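Agmatinase (Deinococcus radiodurans, PDB 1WOH) probably catalyses the hydrolysis of agmatine to putrescine and urea, as a manganese-dependent enzyme of the arginase family. Local coordinates at residues V228-I238 with E286-M294. Numbering follows the deposited sequence.
Sequences VDVDGFDPAVI and ELLMARLVM
A buried, wholly apolar contact packs Val228, Val230, Phe233, Val237 and Ile238, at the C-terminal end of strand 223-229 and in the loop after it, against Leu288, Met289 and Leu292 of helix 284-302. Met289 lies at its centre. With chi2 at -60° its flexible chain bends, and the sulfur SD comes to 3.6 Å from Val230 CG1 and meets the Phe233 ring obliquely, a Met-aromatic contact 4.6 Å from the ring centroid. One turn on, Leu292 has CG anti to its backbone N (chi1 -171°), which carries CD2 forward to Phe233 CZ at 3.8 Å; the same methyl meets Val228 CG1 tip to tip. The aromatic ring thus spans two successive turns of the helix, while its edge lies against Val230 O in plane. Replacing Phe233 by an alanine would probably leave Met289 SD and Leu292 CD2 without the ring they share, and let both side chains shift. At the other end Ile238 CD1 rests 3.8 Å from Leu288 CB, and the Val237 and Leu288 side chains, touching through CG1 and CD2, cross at about a right angle; branched methyls suit this packing against the leucine. Asp229, whose CB is directed away from the helix, accepts from Asp231 N through OD1 (2.9 Å) in an Asx turn that steadies the Asp229 carboxylate. Leu272 of strand 266-273 adjoins Val228, Val230 and Met289. Here a helix of the arginase-family alpha/beta fold packs on the end of a central strand and the following loop, which carry the DxDxxDP signature whose Asp229 and Asp231 are manganese ligands of the enzyme.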
loop_
_atom_site.group_PDB
_atom_site.type_symbol
_atom_site.label_atom_id
_atom_site.label_comp_id
_atom_site.label_asym_id
_atom_site.label_seq_id
_atom_site.Cartn_x
_atom_site.Cartn_y
_atom_site.Cartn_z
ATOM N N VAL A 228 -16.608 7.423 -21.545
ATOM C CA VAL A 228 -16.823 7.001 -20.172
ATOM C C VAL A 228 -15.691 7.446 -19.260
ATOM O O VAL A 228 -14.572 6.946 -19.358
ATOM C CB VAL A 228 -16.948 5.464 -20.062
ATOM C CG1 VAL A 228 -17.169 5.065 -18.594
ATOM C CG2 VAL A 228 -18.107 4.974 -20.930
ATOM N N ASP A 229 -15.982 8.416 -18.404
ATOM C CA ASP A 229 -15.012 8.888 -17.421
ATOM C C ASP A 229 -15.350 8.026 -16.199
ATOM O O ASP A 229 -16.483 8.059 -15.713
ATOM C CB ASP A 229 -15.249 10.365 -17.106
ATOM C CG ASP A 229 -14.271 10.912 -16.080
ATOM O OD1 ASP A 229 -13.784 10.138 -15.233
ATOM O OD2 ASP A 229 -14.003 12.129 -16.111
ATOM N N VAL A 230 -14.395 7.247 -15.708
ATOM C CA VAL A 230 -14.685 6.383 -14.571
ATOM C C VAL A 230 -15.155 7.115 -13.317
ATOM O O VAL A 230 -15.801 6.500 -12.466
ATOM C CB VAL A 230 -13.471 5.462 -14.217
ATOM C CG1 VAL A 230 -12.983 4.744 -15.466
ATOM C CG2 VAL A 230 -12.342 6.266 -13.595
ATOM N N ASP A 231 -14.878 8.416 -13.191
ATOM C CA ASP A 231 -15.330 9.094 -11.978
ATOM C C ASP A 231 -16.837 9.324 -11.998
ATOM O O ASP A 231 -17.421 9.819 -11.024
ATOM C CB ASP A 231 -14.543 10.401 -11.689
ATOM C CG ASP A 231 -14.826 11.526 -12.673
ATOM O OD1 ASP A 231 -15.889 11.533 -13.317
ATOM O OD2 ASP A 231 -13.963 12.429 -12.772
ATOM N N GLY A 232 -17.469 8.944 -13.107
ATOM C CA GLY A 232 -18.915 9.047 -13.194
ATOM C C GLY A 232 -19.492 8.016 -12.229
ATOM O O GLY A 232 -20.596 8.172 -11.691
ATOM N N PHE A 233 -18.729 6.950 -12.001
ATOM C CA PHE A 233 -19.146 5.893 -11.087
ATOM C C PHE A 233 -18.873 6.267 -9.649
ATOM O O PHE A 233 -17.950 7.014 -9.358
ATOM C CB PHE A 233 -18.426 4.583 -11.408
ATOM C CG PHE A 233 -18.838 3.994 -12.718
ATOM C CD1 PHE A 233 -18.116 4.259 -13.876
ATOM C CD2 PHE A 233 -20.003 3.243 -12.807
ATOM C CE1 PHE A 233 -18.559 3.787 -15.106
ATOM C CE2 PHE A 233 -20.453 2.767 -14.034
ATOM C CZ PHE A 233 -19.732 3.042 -15.184
ATOM N N ASP A 234 -19.682 5.734 -8.743
ATOM C CA ASP A 234 -19.497 6.012 -7.330
ATOM C C ASP A 234 -18.079 5.586 -6.939
ATOM O O ASP A 234 -17.601 4.531 -7.357
ATOM C CB ASP A 234 -20.527 5.231 -6.507
ATOM C CG ASP A 234 -20.618 5.724 -5.077
ATOM O OD1 ASP A 234 -19.701 5.437 -4.286
ATOM O OD2 ASP A 234 -21.604 6.412 -4.752
ATOM N N PRO A 235 -17.387 6.412 -6.137
ATOM C CA PRO A 235 -16.017 6.140 -5.676
ATOM C C PRO A 235 -15.890 4.871 -4.828
ATOM O O PRO A 235 -14.796 4.309 -4.699
ATOM C CB PRO A 235 -15.662 7.395 -4.873
ATOM C CG PRO A 235 -16.530 8.440 -5.431
ATOM C CD PRO A 235 -17.837 7.740 -5.693
ATOM N N ALA A 236 -16.994 4.423 -4.233
ATOM C CA ALA A 236 -16.947 3.207 -3.432
ATOM C C ALA A 236 -16.750 2.042 -4.393
ATOM O O ALA A 236 -16.100 1.056 -4.065
ATOM C CB ALA A 236 -18.247 3.032 -2.642
ATOM N N VAL A 237 -17.304 2.181 -5.594
ATOM C CA VAL A 237 -17.196 1.143 -6.612
ATOM C C VAL A 237 -15.879 1.247 -7.380
ATOM O O VAL A 237 -15.141 0.269 -7.491
ATOM C CB VAL A 237 -18.370 1.235 -7.602
ATOM C CG1 VAL A 237 -18.256 0.147 -8.658
ATOM C CG2 VAL A 237 -19.690 1.111 -6.836
ATOM N N ILE A 238 -15.597 2.439 -7.904
ATOM C CA ILE A 238 -14.375 2.704 -8.662
ATOM C C ILE A 238 -13.584 3.834 -7.980
ATOM O O ILE A 238 -13.675 4.993 -8.381
ATOM C CB ILE A 238 -14.716 3.159 -10.102
ATOM C CG1 ILE A 238 -15.687 2.167 -10.750
ATOM C CG2 ILE A 238 -13.435 3.292 -10.922
ATOM C CD1 ILE A 238 -15.128 0.745 -10.906
ATOM N N GLU A 286 -9.708 -1.282 -12.141
ATOM C CA GLU A 286 -9.383 -1.685 -13.507
ATOM C C GLU A 286 -10.115 -2.957 -13.915
ATOM O O GLU A 286 -10.472 -3.128 -15.082
ATOM C CB GLU A 286 -7.868 -1.864 -13.704
ATOM C CG GLU A 286 -7.172 -2.797 -12.730
ATOM C CD GLU A 286 -6.489 -2.043 -11.602
ATOM O OE1 GLU A 286 -5.327 -2.376 -11.293
ATOM O OE2 GLU A 286 -7.115 -1.123 -11.024
ATOM N N LEU A 287 -10.345 -3.847 -12.957
ATOM C CA LEU A 287 -11.056 -5.082 -13.259
ATOM C C LEU A 287 -12.483 -4.779 -13.700
ATOM O O LEU A 287 -12.934 -5.267 -14.741
ATOM C CB LEU A 287 -11.047 -6.006 -12.039
ATOM C CG LEU A 287 -9.686 -6.690 -11.844
ATOM C CD1 LEU A 287 -9.623 -7.401 -10.500
ATOM C CD2 LEU A 287 -9.466 -7.677 -12.992
ATOM N N LEU A 288 -13.181 -3.954 -12.923
ATOM C CA LEU A 288 -14.544 -3.581 -13.245
ATOM C C LEU A 288 -14.661 -2.746 -14.509
ATOM O O LEU A 288 -15.594 -2.932 -15.287
ATOM C CB LEU A 288 -15.188 -2.825 -12.082
ATOM C CG LEU A 288 -15.968 -3.708 -11.104
ATOM C CD1 LEU A 288 -15.058 -4.797 -10.553
ATOM C CD2 LEU A 288 -16.550 -2.854 -9.986
ATOM N N MET A 289 -13.727 -1.822 -14.721
ATOM C CA MET A 289 -13.794 -0.987 -15.916
ATOM C C MET A 289 -13.441 -1.728 -17.204
ATOM O O MET A 289 -13.926 -1.374 -18.280
ATOM C CB MET A 289 -12.926 0.257 -15.742
ATOM C CG MET A 289 -13.490 1.243 -14.724
ATOM S SD MET A 289 -15.153 1.921 -15.103
ATOM C CE MET A 289 -15.300 1.584 -16.850
ATOM N N ALA A 290 -12.599 -2.752 -17.110
ATOM C CA ALA A 290 -12.270 -3.538 -18.295
ATOM C C ALA A 290 -13.534 -4.324 -18.656
ATOM O O ALA A 290 -13.870 -4.484 -19.835
ATOM C CB ALA A 290 -11.123 -4.495 -18.003
ATOM N N ARG A 291 -14.238 -4.812 -17.635
ATOM C CA ARG A 291 -15.463 -5.562 -17.881
ATOM C C ARG A 291 -16.522 -4.652 -18.494
ATOM O O ARG A 291 -17.270 -5.062 -19.381
ATOM C CB ARG A 291 -16.016 -6.170 -16.589
ATOM C CG ARG A 291 -17.260 -7.004 -16.864
ATOM C CD ARG A 291 -18.035 -7.373 -15.622
ATOM N NE ARG A 291 -19.466 -7.311 -15.907
ATOM C CZ ARG A 291 -20.405 -7.918 -15.193
ATOM N NH1 ARG A 291 -20.075 -8.653 -14.141
ATOM N NH2 ARG A 291 -21.681 -7.768 -15.525
ATOM N N LEU A 292 -16.594 -3.415 -18.015
ATOM C CA LEU A 292 -17.572 -2.477 -18.546
ATOM C C LEU A 292 -17.363 -2.313 -20.047
ATOM O O LEU A 292 -18.325 -2.276 -20.815
ATOM C CB LEU A 292 -17.447 -1.096 -17.875
ATOM C CG LEU A 292 -18.593 -0.149 -18.249
ATOM C CD1 LEU A 292 -19.744 -0.365 -17.268
ATOM C CD2 LEU A 292 -18.154 1.307 -18.175
ATOM N N VAL A 293 -16.106 -2.204 -20.469
ATOM C CA VAL A 293 -15.825 -2.037 -21.891
ATOM C C VAL A 293 -16.288 -3.274 -22.649
ATOM O O VAL A 293 -16.966 -3.164 -23.677
ATOM C CB VAL A 293 -14.318 -1.810 -22.162
ATOM C CG1 VAL A 293 -14.051 -1.821 -23.662
ATOM C CG2 VAL A 293 -13.876 -0.462 -21.573
ATOM N N MET A 294 -15.943 -4.450 -22.131
ATOM C CA MET A 294 -16.331 -5.691 -22.793
ATOM C C MET A 294 -17.843 -5.896 -22.801
ATOM O O MET A 294 -18.402 -6.356 -23.801
ATOM C CB MET A 294 -15.650 -6.904 -22.137
ATOM C CG MET A 294 -14.133 -6.977 -22.336
ATOM S SD MET A 294 -13.574 -6.663 -24.021
ATOM C CE MET A 294 -14.247 -8.134 -24.886
#